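Tumor necrosis factor receptor superfamily member 16 (Rattus norvegicus, PDB 4F42) is a neurotrophin receptor whose intracellular death domain probably passes the signal of nerve growth factor binding to partner proteins inside the cell. Local coordinates at residues H27-L32 and R50-S55. Sequence-based numbering, arbitrary orientation.
Sequences HLAGEL and RALLAS
Ala29 and Leu52 meet in the interior of the death domain, a six-helix bundle of the death-fold superfamily, where helix 24-32 packs against helix 48-56. The tight part of the contact lies here: the forked end of Leu52 straddles the alanine methyl, with Leu52 CD1 3.5 Å and Leu52 CD2 3.8 Å from Ala29 CB. Leu52 extends CG anti to its own backbone N (chi1 171°), which carries both methyls across to the other helix. A small residue suits position 29, since its single methyl lets the branched leucine close in; Ala29 CA and Leu52 CA, 7.5 Å apart, are the closest pair of CA atoms across the two segments.

Leu28 and Leu53 make a looser second pair. Leucine fits both places because each also has apolar neighbours beyond this pair: Leu28 packs on Leu67 and Ala70 of helix 64-73, and Leu53 touches Tyr5. Only leucine and alanine side chains meet within 4.5 Å, and no hydrogen bond crosses between the segments.

On the outward side of helix 24-32, the side chains of His27 and Glu31 lie away from helix 48-56, on a face where an imidazole and a carboxylate can keep contact with solvent. Across the contact, Arg50 likewise heads outward, where its guanidinium NH2 forms salt bridges with Glu14 and Glu17 beside a bound 5-mercapto-2-nitro-benzoic acid. Against the 3.5 Å at Ala29, the leucine pair is loose: its nearest atoms, Leu28 CD2 and Leu53 CD2, are 4.4 Å apart.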
ATOM      1  N   HIS A  27      -4.116  -8.169  -1.235  1.00 20.65           N
ATOM      2  CA  HIS A  27      -5.194  -7.759  -2.136  1.00 20.22           C
ATOM      3  C   HIS A  27      -4.791  -6.485  -2.879  1.00 19.87           C
ATOM      4  O   HIS A  27      -4.944  -6.389  -4.099  1.00 19.37           O
ATOM      5  CB  HIS A  27      -6.513  -7.558  -1.366  1.00 20.10           C
ATOM      6  CG  HIS A  27      -6.829  -8.668  -0.404  1.00 19.79           C
ATOM      7  ND1 HIS A  27      -7.479  -8.454   0.793  1.00 19.11           N
ATOM      8  CD2 HIS A  27      -6.563  -9.997  -0.454  1.00 18.19           C
ATOM      9  CE1 HIS A  27      -7.614  -9.606   1.429  1.00 18.92           C
ATOM     10  NE2 HIS A  27      -7.069 -10.557   0.691  1.00 17.70           N
ATOM     11  N   LEU A  28      -4.243  -5.531  -2.130  1.00 19.55           N
ATOM     12  CA  LEU A  28      -3.767  -4.264  -2.690  1.00 19.33           C
ATOM     13  C   LEU A  28      -2.634  -4.465  -3.689  1.00 19.26           C
ATOM     14  O   LEU A  28      -2.648  -3.885  -4.777  1.00 19.65           O
ATOM     15  CB  LEU A  28      -3.330  -3.319  -1.571  1.00 19.16           C
ATOM     16  CG  LEU A  28      -2.624  -2.023  -1.944  1.00 19.28           C
ATOM     17  CD1 LEU A  28      -3.572  -1.104  -2.691  1.00 19.33           C
ATOM     18  CD2 LEU A  28      -2.122  -1.355  -0.683  1.00 19.44           C
ATOM     19  N   ALA A  29      -1.655  -5.285  -3.319  1.00 19.16           N
ATOM     20  CA  ALA A  29      -0.536  -5.566  -4.198  1.00 19.08           C
ATOM     21  C   ALA A  29      -1.029  -6.124  -5.536  1.00 19.08           C
ATOM     22  O   ALA A  29      -0.551  -5.710  -6.589  1.00 19.28           O
ATOM     23  CB  ALA A  29       0.423  -6.508  -3.543  1.00 19.16           C
ATOM     24  N   GLY A  30      -1.999  -7.038  -5.488  1.00 18.76           N
ATOM     25  CA  GLY A  30      -2.643  -7.548  -6.698  1.00 18.27           C
ATOM     26  C   GLY A  30      -3.127  -6.422  -7.595  1.00 18.20           C
ATOM     27  O   GLY A  30      -2.842  -6.410  -8.792  1.00 18.09           O
ATOM     28  N   GLU A  31      -3.843  -5.467  -6.998  1.00 18.02           N
ATOM     29  CA  GLU A  31      -4.360  -4.286  -7.693  1.00 17.85           C
ATOM     30  C   GLU A  31      -3.249  -3.389  -8.255  1.00 17.88           C
ATOM     31  O   GLU A  31      -3.399  -2.795  -9.324  1.00 17.80           O
ATOM     32  CB  GLU A  31      -5.282  -3.495  -6.753  1.00 17.81           C
ATOM     33  CG  GLU A  31      -5.903  -2.224  -7.327  1.00 17.34           C
ATOM     34  CD  GLU A  31      -6.725  -2.440  -8.600  1.00 18.41           C
ATOM     35  OE1 GLU A  31      -7.311  -3.537  -8.791  1.00 18.26           O
ATOM     36  OE2 GLU A  31      -6.799  -1.486  -9.409  1.00 17.03           O
ATOM     37  N   LEU A  32      -2.135  -3.301  -7.534  1.00 18.23           N
ATOM     38  CA  LEU A  32      -0.989  -2.505  -7.984  1.00 18.41           C
ATOM     39  C   LEU A  32      -0.180  -3.211  -9.088  1.00 18.94           C
ATOM     40  O   LEU A  32       0.757  -2.637  -9.658  1.00 19.19           O
ATOM     41  CB  LEU A  32      -0.110  -2.111  -6.795  1.00 18.07           C
ATOM     42  CG  LEU A  32      -0.732  -1.227  -5.704  1.00 16.96           C
ATOM     43  CD1 LEU A  32       0.219  -1.128  -4.532  1.00 15.40           C
ATOM     44  CD2 LEU A  32      -1.060   0.157  -6.233  1.00 16.27           C
ATOM     45  N   ARG A  50       5.253  -2.825   4.553  1.00 19.88           N
ATOM     46  CA  ARG A  50       6.265  -1.784   4.403  1.00 20.36           C
ATOM     47  C   ARG A  50       7.228  -2.072   3.243  1.00 20.46           C
ATOM     48  O   ARG A  50       7.559  -1.173   2.464  1.00 20.32           O
ATOM     49  CB  ARG A  50       7.043  -1.612   5.704  1.00 20.44           C
ATOM     50  CG  ARG A  50       8.175  -0.602   5.623  1.00 20.73           C
ATOM     51  CD  ARG A  50       8.795  -0.410   6.984  1.00 22.84           C
ATOM     52  NE  ARG A  50       7.833   0.119   7.952  1.00 24.22           N
ATOM     53  CZ  ARG A  50       8.086   0.309   9.247  1.00 25.57           C
ATOM     54  NH1 ARG A  50       9.281   0.008   9.760  1.00 24.29           N
ATOM     55  NH2 ARG A  50       7.132   0.806  10.036  1.00 25.61           N
ATOM     56  N   ALA A  51       7.667  -3.326   3.144  1.00 20.31           N
ATOM     57  CA  ALA A  51       8.541  -3.773   2.054  1.00 20.19           C
ATOM     58  C   ALA A  51       7.885  -3.602   0.677  1.00 19.91           C
ATOM     59  O   ALA A  51       8.536  -3.159  -0.264  1.00 20.40           O
ATOM     60  CB  ALA A  51       8.974  -5.231   2.277  1.00 19.55           C
ATOM     61  N   LEU A  52       6.599  -3.932   0.581  1.00 19.59           N
ATOM     62  CA  LEU A  52       5.848  -3.820  -0.664  1.00 19.34           C
ATOM     63  C   LEU A  52       5.757  -2.378  -1.111  1.00 19.67           C
ATOM     64  O   LEU A  52       6.074  -2.054  -2.249  1.00 20.37           O
ATOM     65  CB  LEU A  52       4.435  -4.385  -0.506  1.00 18.92           C
ATOM     66  CG  LEU A  52       3.512  -4.109  -1.700  1.00 18.68           C
ATOM     67  CD1 LEU A  52       3.599  -5.230  -2.711  1.00 18.45           C
ATOM     68  CD2 LEU A  52       2.080  -3.918  -1.228  1.00 18.57           C
ATOM     69  N   LEU A  53       5.320  -1.518  -0.199  1.00 19.86           N
ATOM     70  CA  LEU A  53       5.120  -0.108  -0.469  1.00 19.92           C
ATOM     71  C   LEU A  53       6.415   0.656  -0.731  1.00 20.48           C
ATOM     72  O   LEU A  53       6.407   1.629  -1.476  1.00 20.75           O
ATOM     73  CB  LEU A  53       4.320   0.523   0.675  1.00 19.95           C
ATOM     74  CG  LEU A  53       2.905  -0.066   0.836  1.00 19.66           C
ATOM     75  CD1 LEU A  53       2.275   0.360   2.141  1.00 19.27           C
ATOM     76  CD2 LEU A  53       1.998   0.283  -0.355  1.00 18.89           C
ATOM     77  N   ALA A  54       7.518   0.218  -0.119  1.00 20.99           N
ATOM     78  CA  ALA A  54       8.846   0.779  -0.383  1.00 21.38           C
ATOM     79  C   ALA A  54       9.299   0.438  -1.795  1.00 21.83           C
ATOM     80  O   ALA A  54       9.909   1.265  -2.475  1.00 22.07           O
ATOM     81  CB  ALA A  54       9.853   0.256   0.621  1.00 21.20           C
ATOM     82  N   SER A  55       9.010  -0.791  -2.216  1.00 22.31           N
ATOM     83  CA  SER A  55       9.289  -1.247  -3.571  1.00 22.92           C
ATOM     84  C   SER A  55       8.403  -0.490  -4.566  1.00 23.36           C
ATOM     85  O   SER A  55       8.917   0.183  -5.464  1.00 23.67           O
ATOM     86  CB  SER A  55       9.077  -2.762  -3.675  1.00 22.84           C
ATOM     87  OG  SER A  55       8.912  -3.177  -5.021  1.00 23.17           O
TER